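Thiosulfate reductase (Thermus thermophilus, PDB 2VPZ) probably transfers electrons in the reduction of thiosulfate or polysulfide, using a molybdenum atom with two molybdopterin guanine dinucleotides, and a separate [4Fe-4S] cluster. Local coordinates at residues D122-A125 and K126-E130; F143-G146 and T147-W151; L250-K253 and P254-T258; P308-V311 and I312-A316. All blocks are in the same frame, centred on the assembly; numbering follows the deposited sequence.

The four contacts are all local, each made within one continuous stretch, yet they differ with their place in the fold. Contacts 1 and 4 are short runs of alpha helix, about 63 Å apart between centres and on opposite sides of the chain's centre, with the side chains of Ile124 and Val315 each about 13 Å from a cofactor; each has a buried apolar side and a polar, more exposed one. Contacts 2 and 3 are buried turns, each running from a strand of a parallel sheet to a helix, and each touches a different guanine dinucleotide cofactor: contact 2 through a phosphate, contact 3 through the guanine. Contacts 3 and 4 meet where Leu250 CD2 packs on Val311 CG1 at 3.9 Å.

Contact 1 of 4, residues D122-A125 and K126-E130; sequences DHIA and KKMLE
Ile124 and Met128, one turn apart on the alpha helix 117-134, carry the apolar side of this contact and illustrate how an amphipathic helix sorts its residues. The backbone supplies the regular i to i+4 ladder: Lys126 N donates to Asp122 O at 2.9 Å, Met128 N to Ile124 O and Leu129 N to Ala125 O follow, and the bond from Lys127 N to His123 O is weak. On the buried side, Ile124 and Met128 lie side by side and point the same way. With its CG2 anti to the backbone N, Ile124 turns that methyl along the helix toward the thioether, and both side chains rest on Phe436 of the strand 435-438. Ala125 packs on Leu529 and Arg528, and the latter also forms a salt bridge with Asp122 OD1, joining this helix to the end of helix 518-528. On the polar side, Lys127 bends at chi2 (-79°) and again at chi4, which brings its ammonium back to an oblique position beside the His123 ring, with Lys127 NZ 4.3 Å from His123 NE2. Between the two apolar side chains the nearest atoms are Ile124 CG2 and Met128 SD, 3.7 Å apart.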
loop_
_atom_site.group_PDB
_atom_site.type_symbol
_atom_site.label_atom_id
_atom_site.label_comp_id
_atom_site.label_asym_id
_atom_site.label_seq_id
_atom_site.Cartn_x
_atom_site.Cartn_y
_atom_site.Cartn_z
ATOM N N ASP A 122 43.616 -14.191 -52.170
ATOM C CA ASP A 122 44.882 -14.697 -52.768
ATOM C C ASP A 122 46.044 -14.384 -51.824
ATOM O O ASP A 122 46.913 -15.225 -51.539
ATOM C CB ASP A 122 45.230 -14.037 -54.108
ATOM C CG ASP A 122 44.427 -14.584 -55.305
ATOM O OD1 ASP A 122 43.692 -15.569 -55.129
ATOM O OD2 ASP A 122 44.573 -14.008 -56.406
ATOM N N HIS A 123 46.061 -13.129 -51.378
ATOM C CA HIS A 123 47.066 -12.620 -50.452
ATOM C C HIS A 123 47.123 -13.486 -49.168
ATOM O O HIS A 123 48.216 -13.774 -48.667
ATOM C CB HIS A 123 46.797 -11.125 -50.125
ATOM C CG HIS A 123 47.851 -10.445 -49.319
ATOM N ND1 HIS A 123 47.844 -10.426 -47.961
ATOM C CD2 HIS A 123 48.955 -9.780 -49.687
ATOM C CE1 HIS A 123 48.906 -9.789 -47.515
ATOM N NE2 HIS A 123 49.602 -9.384 -48.552
ATOM N N ILE A 124 45.978 -13.921 -48.640
ATOM C CA ILE A 124 45.956 -14.775 -47.438
ATOM C C ILE A 124 46.514 -16.199 -47.733
ATOM O O ILE A 124 47.429 -16.644 -47.039
ATOM C CB ILE A 124 44.495 -14.829 -46.776
ATOM C CG1 ILE A 124 44.145 -13.486 -46.142
ATOM C CG2 ILE A 124 44.448 -15.957 -45.713
ATOM C CD1 ILE A 124 42.648 -13.098 -46.211
ATOM N N ALA A 125 46.007 -16.903 -48.754
ATOM C CA ALA A 125 46.535 -18.238 -49.128
ATOM C C ALA A 125 48.064 -18.218 -49.447
ATOM O O ALA A 125 48.816 -19.090 -48.986
ATOM C CB ALA A 125 45.747 -18.841 -50.333
ATOM N N LYS A 126 48.521 -17.244 -50.227
ATOM C CA LYS A 126 49.950 -17.115 -50.558
ATOM C C LYS A 126 50.807 -17.104 -49.254
ATOM O O LYS A 126 51.761 -17.887 -49.118
ATOM C CB LYS A 126 50.203 -15.835 -51.388
ATOM C CG LYS A 126 51.405 -15.869 -52.354
ATOM C CD LYS A 126 52.605 -15.074 -51.816
ATOM C CE LYS A 126 53.418 -14.403 -52.940
ATOM N NZ LYS A 126 53.879 -13.016 -52.579
ATOM N N LYS A 127 50.432 -16.240 -48.305
ATOM C CA LYS A 127 51.085 -16.072 -46.985
ATOM C C LYS A 127 50.988 -17.326 -46.096
ATOM O O LYS A 127 51.960 -17.707 -45.419
ATOM C CB LYS A 127 50.493 -14.868 -46.223
ATOM C CG LYS A 127 51.199 -13.524 -46.445
ATOM C CD LYS A 127 52.477 -13.425 -45.600
ATOM C CE LYS A 127 53.498 -12.455 -46.211
ATOM N NZ LYS A 127 52.964 -11.058 -46.392
ATOM N N MET A 128 49.812 -17.955 -46.094
ATOM C CA MET A 128 49.550 -19.165 -45.315
ATOM C C MET A 128 50.416 -20.343 -45.790
ATOM O O MET A 128 50.891 -21.149 -44.975
ATOM C CB MET A 128 48.055 -19.575 -45.394
ATOM C CG MET A 128 47.037 -18.637 -44.727
ATOM S SD MET A 128 45.369 -19.363 -44.551
ATOM C CE MET A 128 45.678 -20.679 -43.326
ATOM N N LEU A 129 50.617 -20.427 -47.103
ATOM C CA LEU A 129 51.396 -21.498 -47.739
ATOM C C LEU A 129 52.900 -21.392 -47.417
ATOM O O LEU A 129 53.577 -22.417 -47.204
ATOM C CB LEU A 129 51.104 -21.537 -49.272
ATOM C CG LEU A 129 49.664 -21.964 -49.640
ATOM C CD1 LEU A 129 49.358 -21.720 -51.131
ATOM C CD2 LEU A 129 49.445 -23.450 -49.273
ATOM N N GLU A 130 53.397 -20.160 -47.334
ATOM C CA GLU A 130 54.789 -19.868 -46.979
ATOM C C GLU A 130 55.088 -20.306 -45.548
ATOM O O GLU A 130 56.164 -20.856 -45.287
ATOM C CB GLU A 130 55.110 -18.380 -47.123
ATOM C CG GLU A 130 55.140 -17.828 -48.535
ATOM C CD GLU A 130 55.296 -16.311 -48.562
ATOM O OE1 GLU A 130 55.494 -15.745 -47.467
ATOM O OE2 GLU A 130 55.219 -15.706 -49.654
#

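Contact 2 of 4, residues F143-G146 and T147-W151. With MGD (2-amino-5,6-dimercapto-7-methyl-3,7,8a,9-tetrahydro-8-oxa-1,3,9,10-tetraaza-anthracen-4-one guanosine dinucleotide), chain H.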
loop_
_atom_site.group_PDB
_atom_site.type_symbol
_atom_site.label_atom_id
_atom_site.label_comp_id
_atom_site.label_asym_id
_atom_site.label_seq_id
_atom_site.Cartn_x
_atom_site.Cartn_y
_atom_site.Cartn_z
ATOM N N PHE A 143 41.353 -18.703 -33.873
ATOM C CA PHE A 143 40.511 -18.330 -32.701
ATOM C C PHE A 143 39.117 -17.875 -33.256
ATOM O O PHE A 143 39.035 -17.249 -34.291
ATOM C CB PHE A 143 41.110 -17.140 -31.863
ATOM C CG PHE A 143 42.445 -17.436 -31.110
ATOM C CD1 PHE A 143 43.130 -16.377 -30.473
ATOM C CD2 PHE A 143 43.008 -18.726 -31.020
ATOM C CE1 PHE A 143 44.335 -16.577 -29.780
ATOM C CE2 PHE A 143 44.229 -18.951 -30.319
ATOM C CZ PHE A 143 44.889 -17.870 -29.695
ATOM N N GLY A 144 38.016 -18.196 -32.593
ATOM C CA GLY A 144 36.757 -17.753 -33.143
ATOM C C GLY A 144 35.582 -17.931 -32.246
ATOM O O GLY A 144 35.660 -18.641 -31.237
ATOM N N HIS A 145 34.477 -17.288 -32.597
ATOM C CA HIS A 145 33.258 -17.397 -31.828
ATOM C C HIS A 145 32.005 -17.127 -32.657
ATOM O O HIS A 145 32.105 -16.623 -33.771
ATOM C CB HIS A 145 33.308 -16.470 -30.571
ATOM C CG HIS A 145 32.787 -17.100 -29.337
ATOM N ND1 HIS A 145 32.702 -16.466 -28.127
ATOM C CD2 HIS A 145 32.323 -18.332 -29.145
ATOM C CE1 HIS A 145 32.203 -17.304 -27.238
ATOM N NE2 HIS A 145 31.963 -18.447 -27.841
ATOM N N GLY A 146 30.830 -17.503 -32.139
ATOM C CA GLY A 146 29.585 -17.312 -32.877
ATOM C C GLY A 146 29.204 -18.473 -33.785
ATOM O O GLY A 146 30.010 -19.390 -33.941
ATOM N N THR A 147 28.022 -18.465 -34.407
ATOM C CA THR A 147 27.586 -19.571 -35.286
ATOM C C THR A 147 28.621 -20.088 -36.324
ATOM O O THR A 147 28.904 -21.297 -36.378
ATOM C CB THR A 147 26.243 -19.233 -36.055
ATOM O OG1 THR A 147 25.199 -18.960 -35.138
ATOM C CG2 THR A 147 25.857 -20.415 -36.992
ATOM N N GLY A 148 29.175 -19.179 -37.123
ATOM C CA GLY A 148 30.176 -19.532 -38.105
ATOM C C GLY A 148 31.524 -19.997 -37.555
ATOM O O GLY A 148 32.501 -20.068 -38.301
ATOM N N ASP A 149 31.603 -20.294 -36.256
ATOM C CA ASP A 149 32.872 -20.773 -35.655
ATOM C C ASP A 149 33.055 -22.254 -36.027
ATOM O O ASP A 149 34.145 -22.840 -35.896
ATOM C CB ASP A 149 32.980 -20.494 -34.118
ATOM C CG ASP A 149 32.054 -21.370 -33.252
ATOM O OD1 ASP A 149 31.278 -22.159 -33.828
ATOM O OD2 ASP A 149 32.114 -21.255 -32.000
ATOM N N TYR A 150 31.963 -22.847 -36.514
ATOM C CA TYR A 150 31.979 -24.211 -37.026
ATOM C C TYR A 150 32.987 -24.197 -38.202
ATOM O O TYR A 150 33.864 -25.045 -38.257
ATOM C CB TYR A 150 30.611 -24.650 -37.614
ATOM C CG TYR A 150 30.705 -25.944 -38.437
ATOM C CD1 TYR A 150 31.104 -27.138 -37.839
ATOM C CD2 TYR A 150 30.430 -25.963 -39.823
ATOM C CE1 TYR A 150 31.238 -28.332 -38.573
ATOM C CE2 TYR A 150 30.560 -27.155 -40.580
ATOM C CZ TYR A 150 30.966 -28.343 -39.943
ATOM O OH TYR A 150 31.093 -29.513 -40.660
ATOM N N TRP A 151 32.891 -23.224 -39.110
ATOM C CA TRP A 151 33.796 -23.171 -40.259
ATOM C C TRP A 151 35.216 -22.798 -39.928
ATOM O O TRP A 151 36.191 -23.450 -40.321
ATOM C CB TRP A 151 33.297 -22.240 -41.380
ATOM C CG TRP A 151 31.935 -22.621 -41.902
ATOM C CD1 TRP A 151 30.742 -22.003 -41.622
ATOM C CD2 TRP A 151 31.600 -23.776 -42.710
ATOM N NE1 TRP A 151 29.703 -22.700 -42.195
ATOM C CE2 TRP A 151 30.195 -23.787 -42.866
ATOM C CE3 TRP A 151 32.354 -24.807 -43.318
ATOM C CZ2 TRP A 151 29.514 -24.798 -43.607
ATOM C CZ3 TRP A 151 31.678 -25.825 -44.063
ATOM C CH2 TRP A 151 30.272 -25.798 -44.193
HETATM P PB MGD H . 32.323 -10.070 -27.838
HETATM O O1B MGD H . 32.897 -8.962 -27.009
HETATM O O2B MGD H . 30.874 -10.033 -28.214
HETATM O O3B MGD H . 32.839 -11.401 -27.086
HETATM O O3A MGD H . 33.750 -13.441 -25.947
HETATM P PA MGD H . 33.466 -12.861 -27.406
HETATM O O1A MGD H . 32.355 -13.531 -28.198
HETATM O O2A MGD H . 34.805 -12.656 -28.022
HETATM O "O5'" MGD H . 33.089 -10.150 -29.203
HETATM C "C5'" MGD H . 32.429 -10.501 -30.420
HETATM C "C4'" MGD H . 33.341 -10.026 -31.552
HETATM O "O4'" MGD H . 32.713 -10.635 -32.675
HETATM C "C3'" MGD H . 33.334 -8.544 -31.819
HETATM O "O3'" MGD H . 34.570 -8.264 -32.489
HETATM C "C2'" MGD H . 32.131 -8.400 -32.765
HETATM O "O2'" MGD H . 32.306 -7.215 -33.496
HETATM C "C1'" MGD H . 32.226 -9.652 -33.640
HETATM N N9 MGD H . 30.982 -10.164 -34.330
HETATM C C8 MGD H . 29.733 -10.109 -33.864
HETATM N N7 MGD H . 28.826 -10.687 -34.685
HETATM C C5 MGD H . 29.507 -11.199 -35.733
HETATM C C6 MGD H . 29.198 -12.014 -36.991
HETATM O O6 MGD H . 28.005 -12.343 -37.324
HETATM N N1 MGD H . 30.279 -12.341 -37.772
HETATM C C2 MGD H . 31.572 -11.989 -37.490
HETATM N N2 MGD H . 32.634 -12.322 -38.287
HETATM N N3 MGD H . 31.859 -11.298 -36.378
HETATM C C4 MGD H . 30.928 -10.849 -35.473
HETATM C C10 MGD H . 32.738 -14.175 -25.191
HETATM C C11 MGD H . 33.420 -14.797 -24.020
HETATM O O11 MGD H . 34.264 -13.780 -23.477
HETATM C C12 MGD H . 32.566 -15.399 -22.966
HETATM S S12 MGD H . 31.295 -16.488 -23.339
HETATM C C13 MGD H . 32.786 -15.189 -21.668
HETATM S S13 MGD H . 31.874 -15.766 -20.403
HETATM C C14 MGD H . 33.874 -14.457 -21.100
HETATM N N15 MGD H . 33.333 -13.237 -20.436
HETATM C C16 MGD H . 34.302 -12.343 -20.048
HETATM C C17 MGD H . 34.223 -11.379 -18.947
HETATM O O17 MGD H . 33.162 -11.268 -18.263
HETATM N N18 MGD H . 35.301 -10.639 -18.682
HETATM C C19 MGD H . 36.451 -10.729 -19.377
HETATM N N19 MGD H . 37.516 -9.908 -19.125
HETATM N N20 MGD H . 36.581 -11.615 -20.367
HETATM C C21 MGD H . 35.590 -12.405 -20.765
HETATM N N22 MGD H . 35.752 -13.224 -21.810
HETATM C C23 MGD H . 34.823 -14.215 -22.233
#
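The turn that leaves strand 141-144 and enters helix 149-160, part of a beta-alpha-beta unit, sets Asp149 beside His145, which reaches a pterin cofactor. It is a type I beta turn from Gly146 to Asp149, closed by Asp149 N donating to Gly146 O at 3.0 Å, with the donor well above the carbonyl plane. Gly148 is the N-cap of the helix. Gly146 has a positive phi (89°), in a conformation that by itself calls for glycine. Asp149 places CG between its own backbone N and carbonyl carbon (chi1 71°), which brings the carboxylate back to Gly146 O, with Asp149 CG 2.9 Å from it; these oxygens are all acceptors, so the closeness is not a bond, and Lys167 pairs with OD2 in a salt bridge. The His145 ring and this carboxylate point the same way with planes 29° apart, and Asp149 OD2 lies at the ring edge, 4.1 Å from His145 CD2. Both ring nitrogens are engaged: NE2 bonds to Ser169 OG, while ND1 faces the cofactor. The two bonds together would limit rotation of the ring; the His145 side chain is about 6 Å from the molybdenum atom. The cofactor bond runs from His145 ND1 to phosphate oxygen O1A of MGD, 3.0 Å long.

Contact 3 of 4, residues L250-K253 and P254-T258. With MGD (2-amino-5,6-dimercapto-7-methyl-3,7,8a,9-tetrahydro-8-oxa-1,3,9,10-tetraaza-anthracen-4-one guanosine dinucleotide), chain I.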
loop_
_atom_site.group_PDB
_atom_site.type_symbol
_atom_site.label_atom_id
_atom_site.label_comp_id
_atom_site.label_asym_id
_atom_site.label_seq_id
_atom_site.Cartn_x
_atom_site.Cartn_y
_atom_site.Cartn_z
ATOM N N LEU A 250 22.802 -15.045 1.106
ATOM C CA LEU A 250 24.004 -15.319 1.929
ATOM C C LEU A 250 25.184 -14.432 1.372
ATOM O O LEU A 250 25.800 -14.792 0.347
ATOM C CB LEU A 250 24.400 -16.829 1.950
ATOM C CG LEU A 250 23.353 -17.971 1.989
ATOM C CD1 LEU A 250 23.974 -19.323 2.460
ATOM C CD2 LEU A 250 22.181 -17.594 2.906
ATOM N N PRO A 251 25.500 -13.251 2.012
ATOM C CA PRO A 251 26.609 -12.407 1.522
ATOM C C PRO A 251 28.023 -12.965 1.798
ATOM O O PRO A 251 28.774 -12.408 2.615
ATOM C CB PRO A 251 26.402 -11.034 2.170
ATOM C CG PRO A 251 25.324 -11.210 3.230
ATOM C CD PRO A 251 24.799 -12.650 3.151
ATOM N N ILE A 252 28.363 -14.045 1.093
ATOM C CA ILE A 252 29.626 -14.775 1.223
ATOM C C ILE A 252 30.933 -14.012 0.974
ATOM O O ILE A 252 31.042 -13.146 0.094
ATOM C CB ILE A 252 29.606 -16.074 0.294
ATOM C CG1 ILE A 252 30.316 -17.238 0.971
ATOM C CG2 ILE A 252 30.229 -15.752 -1.089
ATOM C CD1 ILE A 252 30.863 -18.312 0.007
ATOM N N LYS A 253 31.949 -14.304 1.781
ATOM C CA LYS A 253 33.243 -13.662 1.589
ATOM C C LYS A 253 33.761 -14.228 0.233
ATOM O O LYS A 253 33.730 -15.446 0.029
ATOM C CB LYS A 253 34.186 -13.994 2.763
ATOM C CG LYS A 253 35.635 -14.089 2.372
ATOM C CD LYS A 253 36.556 -14.075 3.582
ATOM C CE LYS A 253 37.846 -13.317 3.285
ATOM N NZ LYS A 253 38.886 -13.519 4.342
ATOM N N PRO A 254 34.221 -13.347 -0.712
ATOM C CA PRO A 254 34.727 -13.868 -2.007
ATOM C C PRO A 254 35.826 -14.962 -2.044
ATOM O O PRO A 254 36.780 -14.849 -1.284
ATOM C CB PRO A 254 35.174 -12.630 -2.772
ATOM C CG PRO A 254 34.414 -11.491 -2.182
ATOM C CD PRO A 254 34.168 -11.881 -0.709
ATOM N N GLY A 255 35.660 -15.927 -2.965
ATOM C CA GLY A 255 36.576 -17.040 -3.207
ATOM C C GLY A 255 36.560 -18.109 -2.154
ATOM O O GLY A 255 37.514 -18.890 -1.943
ATOM N N THR A 256 35.414 -18.201 -1.508
ATOM C CA THR A 256 35.213 -19.055 -0.363
ATOM C C THR A 256 34.045 -20.089 -0.441
ATOM O O THR A 256 33.735 -20.777 0.543
ATOM C CB THR A 256 35.058 -18.066 0.873
ATOM O OG1 THR A 256 36.109 -18.262 1.796
ATOM C CG2 THR A 256 33.699 -18.167 1.551
ATOM N N ASP A 257 33.463 -20.240 -1.630
ATOM C CA ASP A 257 32.335 -21.138 -1.897
ATOM C C ASP A 257 32.551 -22.631 -1.721
ATOM O O ASP A 257 31.614 -23.382 -1.410
ATOM C CB ASP A 257 31.779 -20.883 -3.303
ATOM C CG ASP A 257 31.402 -19.429 -3.548
ATOM O OD1 ASP A 257 30.188 -19.117 -3.529
ATOM O OD2 ASP A 257 32.314 -18.612 -3.727
ATOM N N THR A 258 33.770 -23.090 -1.928
ATOM C CA THR A 258 33.999 -24.511 -1.766
ATOM C C THR A 258 33.895 -24.914 -0.268
ATOM O O THR A 258 33.523 -26.042 0.022
ATOM C CB THR A 258 35.370 -24.969 -2.366
ATOM O OG1 THR A 258 35.615 -24.289 -3.592
ATOM C CG2 THR A 258 35.345 -26.495 -2.628
HETATM P PB MGD I . 28.540 -15.646 -12.625
HETATM O O1B MGD I . 29.973 -15.322 -12.779
HETATM O O2B MGD I . 28.128 -16.874 -11.985
HETATM O O3B MGD I . 28.133 -15.479 -14.163
HETATM O O3A MGD I . 26.864 -14.918 -16.297
HETATM P PA MGD I . 26.905 -15.923 -15.082
HETATM O O1A MGD I . 27.077 -17.213 -15.735
HETATM O O2A MGD I . 25.647 -15.825 -14.358
HETATM O "O5'" MGD I . 27.811 -14.498 -11.867
HETATM C "C5'" MGD I . 28.124 -13.105 -11.799
HETATM C "C4'" MGD I . 27.859 -12.859 -10.322
HETATM O "O4'" MGD I . 28.912 -13.584 -9.710
HETATM C "C3'" MGD I . 28.002 -11.412 -9.781
HETATM O "O3'" MGD I . 26.861 -11.044 -8.963
HETATM C "C2'" MGD I . 29.264 -11.435 -8.882
HETATM O "O2'" MGD I . 28.961 -10.804 -7.644
HETATM C "C1'" MGD I . 29.365 -12.898 -8.529
HETATM N N9 MGD I . 30.573 -13.392 -7.813
HETATM C C8 MGD I . 31.849 -12.904 -7.926
HETATM N N7 MGD I . 32.718 -13.579 -7.122
HETATM C C5 MGD I . 31.982 -14.507 -6.458
HETATM C C6 MGD I . 32.256 -15.496 -5.394
HETATM O O6 MGD I . 33.430 -15.629 -5.034
HETATM N N1 MGD I . 31.261 -16.257 -4.942
HETATM C C2 MGD I . 29.979 -16.099 -5.369
HETATM N N2 MGD I . 28.979 -16.906 -4.866
HETATM N N3 MGD I . 29.640 -15.198 -6.343
HETATM C C4 MGD I . 30.575 -14.391 -6.916
HETATM C C10 MGD I . 27.654 -14.879 -17.467
HETATM C C11 MGD I . 26.817 -15.549 -18.508
HETATM O O11 MGD I . 25.699 -14.696 -18.795
HETATM C C12 MGD I . 27.624 -16.062 -19.729
HETATM S S12 MGD I . 28.990 -17.028 -19.545
HETATM C C13 MGD I . 27.276 -15.776 -21.035
HETATM S S13 MGD I . 28.133 -16.470 -22.334
HETATM C C14 MGD I . 26.113 -14.869 -21.344
HETATM N N15 MGD I . 26.434 -13.550 -21.745
HETATM C C16 MGD I . 25.544 -12.518 -21.585
HETATM C C17 MGD I . 25.779 -11.096 -22.022
HETATM O O17 MGD I . 26.843 -10.803 -22.635
HETATM N N18 MGD I . 24.794 -10.153 -21.828
HETATM C C19 MGD I . 23.674 -10.518 -21.154
HETATM N N19 MGD I . 22.795 -9.564 -20.914
HETATM N N20 MGD I . 23.371 -11.770 -20.671
HETATM C C21 MGD I . 24.264 -12.777 -20.915
HETATM N N22 MGD I . 24.078 -14.012 -20.475
HETATM C C23 MGD I . 25.150 -14.902 -20.174
#
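Ile252 and Thr256 meet through methyl groups around an unusual feature, a type II beta turn from Lys253 to Thr256 that has no hydrogen bond across it, while Gly255 N and the following Asp257 bind the guanine of a cofactor. Ile252 CD1 reaches Thr256 CG2 at 3.2 Å, a close approach for two methyls, as the side chains cross obliquely. The same CD1 also lies near Asp257 N, so this branch fills the inside of the bend ahead of helix 257-270. Thr256 CG2 sits against Lys253 O as well, while Lys253 leads away, bent at chi3, to a salt bridge with Glu613.

Gly255 takes a positive phi (73°), as expected at the third position of a type II turn, and its N-H is directed at the base: Gly255 N donates to O6 of MGD at 3.1 Å. Asp257 then grips N1 and N2 of the same base with both carboxylate oxygens. MGD N2 donates to Asp257 OD1 at 2.9 Å, and MGD N1 donates to Asp257 OD2 over an equal distance. Asp257 CG stands anti to the carbonyl carbon (chi1 -54°), beside the backbone N, from where the carboxylate meets the base. Ile252 CG2 lies 4.0 Å from MGD N1, adding an apolar neighbour.

Two donors of the base are thus read by a carboxylate and its carbonyl by a backbone N-H. This pattern suits guanine: adenine has an amino group in place of O6 and no hydrogen on N1, so the contact is consistent with selectivity for a guanine nucleotide.

Contact 4 of 4, residues P308-V311 and I312-A316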
loop_
_atom_site.group_PDB
_atom_site.type_symbol
_atom_site.label_atom_id
_atom_site.label_comp_id
_atom_site.label_asym_id
_atom_site.label_seq_id
_atom_site.Cartn_x
_atom_site.Cartn_y
_atom_site.Cartn_z
ATOM N N PRO A 308 26.928 -17.256 9.226
ATOM C CA PRO A 308 26.756 -17.949 10.523
ATOM C C PRO A 308 26.542 -19.494 10.419
ATOM O O PRO A 308 25.943 -19.971 9.451
ATOM C CB PRO A 308 25.556 -17.234 11.176
ATOM C CG PRO A 308 25.435 -15.895 10.425
ATOM C CD PRO A 308 25.875 -16.252 9.007
ATOM N N ALA A 309 27.017 -20.273 11.395
ATOM C CA ALA A 309 26.855 -21.737 11.349
ATOM C C ALA A 309 25.392 -22.260 11.337
ATOM O O ALA A 309 25.128 -23.303 10.731
ATOM C CB ALA A 309 27.658 -22.411 12.493
ATOM N N GLN A 310 24.461 -21.549 11.988
ATOM C CA GLN A 310 23.018 -21.920 12.040
ATOM C C GLN A 310 22.434 -21.832 10.614
ATOM O O GLN A 310 21.762 -22.771 10.131
ATOM C CB GLN A 310 22.224 -21.029 13.023
ATOM C CG GLN A 310 20.694 -21.342 13.162
ATOM C CD GLN A 310 20.349 -22.712 13.794
ATOM O OE1 GLN A 310 20.753 -23.772 13.289
ATOM N NE2 GLN A 310 19.586 -22.688 14.899
ATOM N N VAL A 311 22.705 -20.712 9.947
ATOM C CA VAL A 311 22.298 -20.498 8.562
ATOM C C VAL A 311 22.870 -21.643 7.680
ATOM O O VAL A 311 22.115 -22.234 6.914
ATOM C CB VAL A 311 22.782 -19.103 8.044
ATOM C CG1 VAL A 311 22.477 -18.942 6.533
ATOM C CG2 VAL A 311 22.109 -17.998 8.855
ATOM N N ILE A 312 24.155 -22.001 7.792
ATOM C CA ILE A 312 24.699 -23.106 6.964
ATOM C C ILE A 312 23.933 -24.449 7.128
ATOM O O ILE A 312 23.660 -25.157 6.147
ATOM C CB ILE A 312 26.237 -23.317 7.200
ATOM C CG1 ILE A 312 26.976 -22.008 6.872
ATOM C CG2 ILE A 312 26.723 -24.564 6.396
ATOM C CD1 ILE A 312 28.503 -21.990 6.989
ATOM N N ARG A 313 23.581 -24.758 8.372
ATOM C CA ARG A 313 22.784 -25.927 8.769
ATOM C C ARG A 313 21.341 -25.896 8.236
ATOM O O ARG A 313 20.873 -26.858 7.608
ATOM C CB ARG A 313 22.715 -26.048 10.286
ATOM C CG ARG A 313 23.652 -27.061 10.802
ATOM C CD ARG A 313 23.478 -27.436 12.240
ATOM N NE ARG A 313 24.797 -27.852 12.650
ATOM C CZ ARG A 313 25.676 -27.066 13.245
ATOM N NH1 ARG A 313 25.355 -25.814 13.541
ATOM N NH2 ARG A 313 26.909 -27.509 13.450
ATOM N N GLU A 314 20.638 -24.806 8.535
ATOM C CA GLU A 314 19.255 -24.574 8.090
ATOM C C GLU A 314 19.131 -24.711 6.559
ATOM O O GLU A 314 18.210 -25.375 6.070
ATOM C CB GLU A 314 18.760 -23.185 8.532
ATOM C CG GLU A 314 17.975 -23.130 9.851
ATOM C CD GLU A 314 17.793 -21.702 10.437
ATOM O OE1 GLU A 314 17.518 -20.740 9.672
ATOM O OE2 GLU A 314 17.912 -21.569 11.679
ATOM N N VAL A 315 20.029 -24.096 5.795
ATOM C CA VAL A 315 19.949 -24.234 4.343
ATOM C C VAL A 315 20.087 -25.702 3.878
ATOM O O VAL A 315 19.320 -26.124 3.020
ATOM C CB VAL A 315 20.974 -23.290 3.600
ATOM C CG1 VAL A 315 20.969 -23.562 2.062
ATOM C CG2 VAL A 315 20.599 -21.838 3.876
ATOM N N ALA A 316 20.999 -26.502 4.427
ATOM C CA ALA A 316 21.086 -27.910 4.001
ATOM C C ALA A 316 19.856 -28.753 4.408
ATOM O O ALA A 316 19.452 -29.656 3.667
ATOM C CB ALA A 316 22.366 -28.585 4.540
#
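Helix 309-320 starts with regular i to i+4 bonds across Gln310 and Glu314 and their neighbours, the straightest being Glu314 N to Gln310 O at 2.8 Å with an N-H...O angle of 176°. Pro308, at the N-cap, offers its carbonyl oxygen to Ile312 N at 3.2 Å, with the donor in the carbonyl plane; the bonds to Ala309 O and Val311 O continue the pattern.

On the more exposed side, the Gln310 and Glu314 side chains pass at an angle, their amide and carboxylate planes 42° apart. Gln310 sends CG anti to its backbone N and then bends at chi2 (66°), which lays the aliphatic part against the carboxylate: Glu314 OE2 stands 3.2 Å from Gln310 CG. The amide nitrogen is farther away, as Gln310 NE2 is 3.8 Å from Glu314 OE2. The other carboxylate oxygen, OE1, has a salt bridge with Arg248.

Arg313, extended from CG to NE, runs back past the first turn so that Arg313 NH1 lies obliquely by Ala309 O at 3.8 Å, while NH2 forms a salt bridge with Glu299. Ile312 is turned to the interior, against Leu260 and Ala301, and Val311 and Val315 are more loosely paired, Val311 CG1 to Val315 CG2 at 4.4 Å.

The charged groups of this stretch of helix therefore find their strong partners on other elements, the strand 248-250 and the helix 298-305, and within it they make mainly packing contacts. The chemistry implies that the bonds to Arg248 and Glu299 tie the helix to its surroundings on the polar side, while aliphatic packing does so on the buried one.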